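Local coordinates for protein CobC (PDB 6NRU) that probably removes phosphate from adenosylcobalamin 5'-phosphate and alpha-ribazole 5'-phosphate, a step in assembling the nucleotide loop of vitamin B12, through a phosphohistidine intermediate, at residues R93-L98 with E104-W109; E91-H94 with Q100-A103; W113-P118 with G123-S128. One frame throughout, in Å; residues are numbered along the deposited sequence.

Contact 1: residues R93-L98 with E104-W109; sequences RHHRDL and ENYSAW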
loop_
_atom_site.group_PDB
_atom_site.type_symbol
_atom_site.label_atom_id
_atom_site.label_comp_id
_atom_site.label_asym_id
_atom_site.label_seq_id
_atom_site.Cartn_x
_atom_site.Cartn_y
_atom_site.Cartn_z
ATOM N N ARG A 93 -6.299 15.511 -8.941
ATOM C CA ARG A 93 -7.569 16.130 -9.283
ATOM C C ARG A 93 -8.664 15.536 -8.410
ATOM O O ARG A 93 -8.547 14.416 -7.904
ATOM C CB ARG A 93 -7.890 15.957 -10.775
ATOM C CG ARG A 93 -6.959 16.753 -11.684
ATOM C CD ARG A 93 -7.037 16.305 -13.134
ATOM N NE ARG A 93 -8.286 16.709 -13.772
ATOM C CZ ARG A 93 -8.704 16.252 -14.948
ATOM N NH1 ARG A 93 -7.970 15.372 -15.619
ATOM N NH2 ARG A 93 -9.857 16.671 -15.454
ATOM N N HIS A 94 -9.735 16.303 -8.235
ATOM C CA HIS A 94 -10.780 15.977 -7.278
ATOM C C HIS A 94 -11.971 15.315 -7.960
ATOM O O HIS A 94 -12.223 15.498 -9.153
ATOM C CB HIS A 94 -11.241 17.234 -6.533
ATOM C CG HIS A 94 -11.939 16.951 -5.240
ATOM N ND1 HIS A 94 -13.257 16.551 -5.176
ATOM C CD2 HIS A 94 -11.506 17.018 -3.958
ATOM C CE1 HIS A 94 -13.604 16.380 -3.913
ATOM N NE2 HIS A 94 -12.560 16.658 -3.154
ATOM N N HIS A 95 -12.718 14.549 -7.161
ATOM C CA HIS A 95 -13.879 13.822 -7.663
ATOM C C HIS A 95 -14.923 14.761 -8.261
ATOM O O HIS A 95 -15.483 14.475 -9.326
ATOM C CB HIS A 95 -14.481 12.990 -6.529
ATOM C CG HIS A 95 -15.840 12.441 -6.824
ATOM N ND1 HIS A 95 -16.044 11.375 -7.675
ATOM C CD2 HIS A 95 -17.065 12.798 -6.370
ATOM C CE1 HIS A 95 -17.336 11.106 -7.738
ATOM N NE2 HIS A 95 -17.977 11.956 -6.956
ATOM N N ARG A 96 -15.208 15.882 -7.591
ATOM C CA ARG A 96 -16.226 16.796 -8.102
ATOM C C ARG A 96 -15.831 17.348 -9.462
ATOM O O ARG A 96 -16.632 17.348 -10.403
ATOM C CB ARG A 96 -16.474 17.939 -7.117
ATOM C CG ARG A 96 -16.197 17.612 -5.667
ATOM C CD ARG A 96 -16.229 18.876 -4.818
ATOM N NE ARG A 96 -15.113 19.773 -5.123
ATOM C CZ ARG A 96 -14.095 20.013 -4.305
ATOM N NH1 ARG A 96 -14.036 19.421 -3.119
ATOM N NH2 ARG A 96 -13.132 20.847 -4.672
ATOM N N ASP A 97 -14.591 17.820 -9.588
ATOM C CA ASP A 97 -14.151 18.410 -10.847
ATOM C C ASP A 97 -14.116 17.385 -11.975
ATOM O O ASP A 97 -14.341 17.739 -13.137
ATOM C CB ASP A 97 -12.773 19.051 -10.671
ATOM C CG ASP A 97 -12.809 20.270 -9.771
ATOM O OD1 ASP A 97 -13.723 21.107 -9.938
ATOM O OD2 ASP A 97 -11.922 20.394 -8.901
ATOM N N LEU A 98 -13.849 16.116 -11.654
ATOM C CA LEU A 98 -13.701 15.106 -12.696
ATOM C C LEU A 98 -15.039 14.733 -13.327
ATOM O O LEU A 98 -15.077 14.336 -14.500
ATOM C CB LEU A 98 -13.018 13.863 -12.127
ATOM C CG LEU A 98 -11.511 13.981 -11.880
ATOM C CD1 LEU A 98 -11.019 12.866 -10.968
ATOM C CD2 LEU A 98 -10.763 13.966 -13.199
ATOM N N GLU A 104 -17.948 11.491 -19.076
ATOM C CA GLU A 104 -18.252 10.143 -19.544
ATOM C C GLU A 104 -17.222 9.133 -19.052
ATOM O O GLU A 104 -17.583 8.096 -18.482
ATOM C CB GLU A 104 -18.340 10.116 -21.068
ATOM C CG GLU A 104 -18.517 8.715 -21.628
ATOM C CD GLU A 104 -18.569 8.696 -23.140
ATOM O OE1 GLU A 104 -18.684 9.782 -23.743
ATOM O OE2 GLU A 104 -18.497 7.594 -23.723
ATOM N N ASN A 105 -15.935 9.411 -19.268
ATOM C CA ASN A 105 -14.902 8.469 -18.847
ATOM C C ASN A 105 -14.893 8.300 -17.333
ATOM O O ASN A 105 -14.645 7.201 -16.824
ATOM C CB ASN A 105 -13.531 8.927 -19.349
ATOM C CG ASN A 105 -13.508 9.158 -20.847
ATOM O OD1 ASN A 105 -12.937 10.137 -21.330
ATOM N ND2 ASN A 105 -14.134 8.255 -21.594
ATOM N N TYR A 106 -15.184 9.373 -16.595
ATOM C CA TYR A 106 -15.175 9.286 -15.138
ATOM C C TYR A 106 -16.430 8.601 -14.602
ATOM O O TYR A 106 -16.356 7.859 -13.618
ATOM C CB TYR A 106 -15.015 10.680 -14.535
ATOM C CG TYR A 106 -14.742 10.672 -13.058
ATOM C CD1 TYR A 106 -13.532 10.219 -12.557
ATOM C CD2 TYR A 106 -15.701 11.111 -12.160
ATOM C CE1 TYR A 106 -13.285 10.207 -11.199
ATOM C CE2 TYR A 106 -15.463 11.105 -10.806
ATOM C CZ TYR A 106 -14.256 10.652 -10.329
ATOM O OH TYR A 106 -14.020 10.646 -8.975
ATOM N N SER A 107 -17.588 8.840 -15.231
ATOM C CA SER A 107 -18.809 8.139 -14.841
ATOM C C SER A 107 -18.670 6.643 -15.072
ATOM O O SER A 107 -19.137 5.834 -14.261
ATOM C CB SER A 107 -20.003 8.670 -15.634
ATOM O OG SER A 107 -20.015 10.082 -15.667
ATOM N N ALA A 108 -18.052 6.263 -16.193
ATOM C CA ALA A 108 -17.814 4.855 -16.475
ATOM C C ALA A 108 -16.923 4.226 -15.418
ATOM O O ALA A 108 -17.065 3.039 -15.109
ATOM C CB ALA A 108 -17.193 4.700 -17.862
ATOM N N TRP A 109 -16.011 5.010 -14.843
ATOM C CA TRP A 109 -15.172 4.514 -13.761
ATOM C C TRP A 109 -15.947 4.419 -12.453
ATOM O O TRP A 109 -15.852 3.411 -11.746
ATOM C CB TRP A 109 -13.948 5.415 -13.598
ATOM C CG TRP A 109 -13.383 5.442 -12.208
ATOM C CD1 TRP A 109 -13.667 6.343 -11.221
ATOM C CD2 TRP A 109 -12.425 4.531 -11.654
ATOM N NE1 TRP A 109 -12.951 6.047 -10.088
ATOM C CE2 TRP A 109 -12.180 4.938 -10.326
ATOM C CE3 TRP A 109 -11.754 3.409 -12.150
ATOM C CZ2 TRP A 109 -11.293 4.263 -9.490
ATOM C CZ3 TRP A 109 -10.874 2.740 -11.318
ATOM C CH2 TRP A 109 -10.652 3.170 -10.003
#
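Tyr106 reaches across from helix 103-111 and brings its ring against Leu98, while its hydroxyl meets His95; Leu98 and His95 both lie on helix 95-101. With CG anti to the backbone N (chi1 -169°), the tyrosine side chain leaves its own helix and runs at about a right angle to those of both partners. Leu98 sits over one face of the phenol: its CB lies 3.5 Å from the ring centroid of Tyr106, almost on the ring normal, a CH-pi contact. One methyl continues this cover, Leu98 CD1 lying 3.5 Å from Tyr106 CE1. The other branch turns away to Arg93, with Leu98 CD2 3.5 Å above the centre of the guanidinium.

His95 comes instead to the rim of the phenol. Its ND1 is 2.5 Å from Tyr106 OH, a hydrogen bond with an angle of 159° in which either atom could be the donor. The bond lies near both ring planes, but these are turned 53° against each other, so the rings meet rim to rim without stacking. The hydroxyl of Tyr106 is also bonded to Tyr22 OH, so two polar partners fix the end of this buried residue, and Trp90 adds an edge-to-face ring contact.

At the start of helix 95-101, His94 serves as N-cap, its ND1 accepting from Arg96 N at 3.2 Å within the imidazole plane. The whole is a small helical hairpin, two short helices clasped by one aromatic side chain, within the excursion of the histidine phosphatase fold between strand 76-78 and helix 124-136.

Contact 2: residues E91-H94 with Q100-A103; sequences EMRH and QEDA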
loop_
_atom_site.group_PDB
_atom_site.type_symbol
_atom_site.label_atom_id
_atom_site.label_comp_id
_atom_site.label_asym_id
_atom_site.label_seq_id
_atom_site.Cartn_x
_atom_site.Cartn_y
_atom_site.Cartn_z
ATOM N N GLU A 91 -4.823 12.224 -11.962
ATOM C CA GLU A 91 -4.030 12.411 -10.757
ATOM C C GLU A 91 -4.009 13.879 -10.344
ATOM O O GLU A 91 -4.111 14.785 -11.175
ATOM C CB GLU A 91 -2.607 11.899 -10.974
ATOM C CG GLU A 91 -2.556 10.505 -11.571
ATOM C CD GLU A 91 -1.212 9.830 -11.398
ATOM O OE1 GLU A 91 -0.175 10.522 -11.480
ATOM O OE2 GLU A 91 -1.192 8.599 -11.183
HETATM N N MSE A 92 -3.880 14.101 -9.037
HETATM C CA MSE A 92 -3.921 15.436 -8.436
HETATM C C MSE A 92 -5.176 16.217 -8.815
HETATM O O MSE A 92 -5.128 17.435 -8.984
HETATM C CB MSE A 92 -2.679 16.242 -8.819
HETATM C CG MSE A 92 -1.384 15.606 -8.376
HETATM SE SE MSE A 92 -1.426 15.167 -6.480
HETATM C CE MSE A 92 -0.944 16.907 -5.732
ATOM N N ARG A 93 -6.299 15.511 -8.941
ATOM C CA ARG A 93 -7.569 16.130 -9.283
ATOM C C ARG A 93 -8.664 15.536 -8.410
ATOM O O ARG A 93 -8.547 14.416 -7.904
ATOM C CB ARG A 93 -7.890 15.957 -10.775
ATOM C CG ARG A 93 -6.959 16.753 -11.684
ATOM C CD ARG A 93 -7.037 16.305 -13.134
ATOM N NE ARG A 93 -8.286 16.709 -13.772
ATOM C CZ ARG A 93 -8.704 16.252 -14.948
ATOM N NH1 ARG A 93 -7.970 15.372 -15.619
ATOM N NH2 ARG A 93 -9.857 16.671 -15.454
ATOM N N HIS A 94 -9.735 16.303 -8.235
ATOM C CA HIS A 94 -10.780 15.977 -7.278
ATOM C C HIS A 94 -11.971 15.315 -7.960
ATOM O O HIS A 94 -12.223 15.498 -9.153
ATOM C CB HIS A 94 -11.241 17.234 -6.533
ATOM C CG HIS A 94 -11.939 16.951 -5.240
ATOM N ND1 HIS A 94 -13.257 16.551 -5.176
ATOM C CD2 HIS A 94 -11.506 17.018 -3.958
ATOM C CE1 HIS A 94 -13.604 16.380 -3.913
ATOM N NE2 HIS A 94 -12.560 16.658 -3.154
ATOM N N GLN A 100 -17.336 16.729 -14.044
ATOM C CA GLN A 100 -17.665 17.809 -14.968
ATOM C C GLN A 100 -16.667 17.938 -16.113
ATOM O O GLN A 100 -17.075 18.138 -17.261
ATOM C CB GLN A 100 -17.758 19.143 -14.215
ATOM C CG GLN A 100 -19.075 19.347 -13.474
ATOM C CD GLN A 100 -20.126 20.041 -14.327
ATOM O OE1 GLN A 100 -20.105 21.264 -14.490
ATOM N NE2 GLN A 100 -21.051 19.262 -14.877
ATOM N N GLU A 101 -15.367 17.816 -15.833
ATOM C CA GLU A 101 -14.359 18.000 -16.874
ATOM C C GLU A 101 -14.186 16.761 -17.745
ATOM O O GLU A 101 -13.825 16.887 -18.921
ATOM C CB GLU A 101 -13.022 18.394 -16.240
ATOM C CG GLU A 101 -13.035 19.791 -15.634
ATOM C CD GLU A 101 -12.245 19.889 -14.345
ATOM O OE1 GLU A 101 -11.488 18.944 -14.037
ATOM O OE2 GLU A 101 -12.389 20.910 -13.638
ATOM N N ASP A 102 -14.442 15.571 -17.198
ATOM C CA ASP A 102 -14.304 14.309 -17.921
ATOM C C ASP A 102 -15.488 13.404 -17.567
ATOM O O ASP A 102 -15.334 12.314 -17.029
ATOM C CB ASP A 102 -12.969 13.641 -17.589
ATOM C CG ASP A 102 -12.578 12.574 -18.594
ATOM O OD1 ASP A 102 -13.322 12.370 -19.576
ATOM O OD2 ASP A 102 -11.523 11.936 -18.403
ATOM N N ALA A 103 -16.697 13.863 -17.900
ATOM C CA ALA A 103 -17.912 13.246 -17.372
ATOM C C ALA A 103 -18.030 11.781 -17.775
ATOM O O ALA A 103 -18.195 10.905 -16.920
ATOM C CB ALA A 103 -19.141 14.029 -17.836
HETATM O O HOH W 1 -9.323 13.607 -17.775
#
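Arg93, in the loop leading into helix 95-101, stretches toward Glu101 at the far end of that helix. From a CB directed at the opposite segment, the chain continues to CG, which stands beside the backbone N. It runs on extended to CD and then bends (chi3 72°), a turn that brings the guanidinium edge-on to Glu101. NE and CZ pass near the carboxylate without bonding to it; NE remains 3.9 Å from Glu101 OE1.

The charged contact is made by NH2, which donates to Glu101 OE1 at 3.1 Å in a nearly straight bond (172°), part of a salt bridge. The oxygen lies almost in the guanidinium plane and is met on its anti side, the two flat groups being tilted 24° apart. Also at the guanidinium edge is Glu101 CB, 3.7 Å from Arg93 NH2.

NH1 points elsewhere. It is bonded to the carbonyl oxygen of Asp89 and also donates to a water 3.1 Å from Arg93 NH1, which passes a hydrogen on to Asp102 OD2 at 2.8 Å. That aspartate oxygen is further held by Thr119 OG1 and Trp90 NE1.

Asp102 is where the chain leaves the helical conformation, directly before helix 103-111. One arginine thus ties the entry loop to the junction between the two helices, directly through Glu101 and through water to Asp102: a surface salt bridge at the turn of a helical hairpin.

Contact 3: residues W113-P118 with G123-S128; sequences WQHAIP and GFQAFS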
loop_
_atom_site.group_PDB
_atom_site.type_symbol
_atom_site.label_atom_id
_atom_site.label_comp_id
_atom_site.label_asym_id
_atom_site.label_seq_id
_atom_site.Cartn_x
_atom_site.Cartn_y
_atom_site.Cartn_z
ATOM N N TRP A 113 -15.737 0.439 -11.512
ATOM C CA TRP A 113 -14.348 0.658 -11.125
ATOM C C TRP A 113 -13.455 -0.540 -11.422
ATOM O O TRP A 113 -12.230 -0.386 -11.471
ATOM C CB TRP A 113 -14.263 0.993 -9.635
ATOM C CG TRP A 113 -14.604 -0.168 -8.764
ATOM C CD1 TRP A 113 -15.842 -0.519 -8.314
ATOM C CD2 TRP A 113 -13.697 -1.151 -8.254
ATOM N NE1 TRP A 113 -15.761 -1.656 -7.546
ATOM C CE2 TRP A 113 -14.453 -2.064 -7.495
ATOM C CE3 TRP A 113 -12.318 -1.346 -8.363
ATOM C CZ2 TRP A 113 -13.877 -3.154 -6.847
ATOM C CZ3 TRP A 113 -11.748 -2.429 -7.718
ATOM C CH2 TRP A 113 -12.525 -3.318 -6.971
ATOM N N GLN A 114 -14.029 -1.722 -11.617
ATOM C CA GLN A 114 -13.211 -2.913 -11.785
ATOM C C GLN A 114 -12.697 -3.091 -13.205
ATOM O O GLN A 114 -11.715 -3.814 -13.400
ATOM C CB GLN A 114 -13.999 -4.154 -11.381
ATOM C CG GLN A 114 -13.151 -5.204 -10.708
ATOM C CD GLN A 114 -13.945 -6.024 -9.728
ATOM O OE1 GLN A 114 -15.111 -5.732 -9.460
ATOM N NE2 GLN A 114 -13.323 -7.060 -9.181
ATOM N N HIS A 115 -13.403 -2.515 -14.169
ATOM C CA HIS A 115 -13.032 -2.625 -15.566
ATOM C C HIS A 115 -12.770 -1.353 -16.360
ATOM O O HIS A 115 -12.119 -1.398 -17.381
ATOM C CB HIS A 115 -14.059 -3.477 -16.288
ATOM C CG HIS A 115 -14.282 -4.808 -15.653
ATOM N ND1 HIS A 115 -15.266 -5.030 -14.723
ATOM C CD2 HIS A 115 -13.646 -5.984 -15.821
ATOM C CE1 HIS A 115 -15.222 -6.287 -14.338
ATOM N NE2 HIS A 115 -14.252 -6.889 -14.995
ATOM N N ALA A 116 -13.274 -0.230 -15.893
ATOM C CA ALA A 116 -13.076 1.038 -16.580
ATOM C C ALA A 116 -11.666 1.565 -16.336
ATOM O O ALA A 116 -11.134 1.470 -15.226
ATOM C CB ALA A 116 -14.111 2.062 -16.117
ATOM N N ILE A 117 -11.070 2.126 -17.380
ATOM C CA ILE A 117 -9.683 2.582 -17.357
ATOM C C ILE A 117 -9.675 4.074 -17.043
ATOM O O ILE A 117 -10.323 4.848 -17.766
ATOM C CB ILE A 117 -8.977 2.304 -18.692
ATOM C CG1 ILE A 117 -9.263 0.877 -19.170
ATOM C CG2 ILE A 117 -7.480 2.537 -18.564
ATOM C CD1 ILE A 117 -8.686 -0.195 -18.278
ATOM N N PRO A 118 -8.976 4.519 -15.997
ATOM C CA PRO A 118 -8.793 5.961 -15.801
ATOM C C PRO A 118 -8.125 6.583 -17.017
ATOM O O PRO A 118 -7.231 5.990 -17.625
ATOM C CB PRO A 118 -7.900 6.042 -14.558
ATOM C CG PRO A 118 -8.136 4.763 -13.841
ATOM C CD PRO A 118 -8.370 3.733 -14.909
ATOM N N GLY A 123 -5.936 0.430 -15.587
ATOM C CA GLY A 123 -7.156 -0.059 -14.988
ATOM C C GLY A 123 -6.900 -1.006 -13.835
ATOM O O GLY A 123 -5.772 -1.418 -13.566
ATOM N N PHE A 124 -7.985 -1.355 -13.139
ATOM C CA PHE A 124 -7.862 -2.249 -11.992
ATOM C C PHE A 124 -7.384 -3.633 -12.407
ATOM O O PHE A 124 -6.784 -4.349 -11.597
ATOM C CB PHE A 124 -9.193 -2.355 -11.251
ATOM C CG PHE A 124 -9.137 -3.249 -10.049
ATOM C CD1 PHE A 124 -8.396 -2.884 -8.939
ATOM C CD2 PHE A 124 -9.810 -4.460 -10.032
ATOM C CE1 PHE A 124 -8.333 -3.706 -7.831
ATOM C CE2 PHE A 124 -9.755 -5.288 -8.924
ATOM C CZ PHE A 124 -9.015 -4.910 -7.822
ATOM N N GLN A 125 -7.640 -4.031 -13.654
ATOM C CA GLN A 125 -7.186 -5.336 -14.118
ATOM C C GLN A 125 -5.664 -5.397 -14.180
ATOM O O GLN A 125 -5.051 -6.358 -13.703
ATOM C CB GLN A 125 -7.805 -5.651 -15.483
ATOM C CG GLN A 125 -9.326 -5.739 -15.462
ATOM C CD GLN A 125 -9.840 -6.735 -14.437
ATOM O OE1 GLN A 125 -9.291 -7.826 -14.283
ATOM N NE2 GLN A 125 -10.898 -6.359 -13.725
ATOM N N ALA A 126 -5.032 -4.372 -14.757
ATOM C CA ALA A 126 -3.573 -4.335 -14.790
ATOM C C ALA A 126 -2.994 -4.149 -13.394
ATOM O O ALA A 126 -1.956 -4.733 -13.062
ATOM C CB ALA A 126 -3.093 -3.224 -15.720
ATOM N N PHE A 127 -3.655 -3.341 -12.562
ATOM C CA PHE A 127 -3.182 -3.121 -11.199
ATOM C C PHE A 127 -3.251 -4.407 -10.382
ATOM O O PHE A 127 -2.290 -4.774 -9.697
ATOM C CB PHE A 127 -4.004 -2.010 -10.546
ATOM C CG PHE A 127 -3.745 -1.833 -9.077
ATOM C CD1 PHE A 127 -2.632 -1.134 -8.635
ATOM C CD2 PHE A 127 -4.629 -2.348 -8.136
ATOM C CE1 PHE A 127 -2.397 -0.961 -7.282
ATOM C CE2 PHE A 127 -4.401 -2.179 -6.781
ATOM C CZ PHE A 127 -3.284 -1.485 -6.353
ATOM N N SER A 128 -4.384 -5.113 -10.453
ATOM C CA SER A 128 -4.530 -6.341 -9.678
ATOM C C SER A 128 -3.631 -7.452 -10.204
ATOM O O SER A 128 -3.255 -8.351 -9.443
ATOM C CB SER A 128 -5.993 -6.793 -9.665
ATOM O OG SER A 128 -6.464 -7.082 -10.969
HETATM O O HOH W 2 -10.215 -0.347 -13.792
#
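The N-terminal turn of helix 124-136 is packed against the loop that leads into it, chiefly by Phe124 against Trp113 and Gln114. The two aromatic side chains lie side by side and point the same way, yet their planes stand at 63°, giving an edge-to-face (T-shaped) pair. Trp113 presents its edge: CZ3 lies 3.4 Å above the Phe124 ring plane, over its centre. The opposite face of this ring takes Ser128 CB from the next turn of the helix. Beside it, Gln114 CG packs 3.5 Å from Phe124 CD2.

Gln125, its side chain folded back, brings NE2 to the loop and donates to Gln114 O at 2.7 Å; the donor stands 35° above the carbonyl plane. The amide runs nearly parallel to the imidazole of His115 (10° between planes), with Gln125 NE2 3.5 Å from His115 CD2, while His115 ND1 is held by Asp112. A water accepts from Phe124 N and donates to Trp113 O and Ala116 O, the short first and last distances being doubtful.

Gly123, the N-cap, has no side chain: Ile117 CD1 comes within 3.6 Å of its CA, where a CB would collide. Phe124 is also packed by Leu158, Ala168 and Met171, and its side chain is about 9 Å from that of Glu84, the probable proton donor/acceptor. The arrangement is a loop folded back on a helix N-terminus, near the active site of a histidine phosphatase.

All three contacts lie on one side of the chain's centre, in the part of the chain after strand 76-78. Contacts 1 and 2 overlap in sequence, share Arg93 and His94, and have centres about 5 Å apart. Both use helix 95-101: contact 1 joins that helix to helix 103-111, contact 2 fastens its C-terminal end to the entry loop. Contact 3 opens after both have closed, where the loop after helix 103-111 enters helix 124-136, its centre about 14 Å from that of contact 1 and about 17 Å from that of contact 2. Ala116 packs on Ala108 and Trp109, and Pro118 on Trp109. Together they connect the outlying helical hairpin to a helix near Glu84.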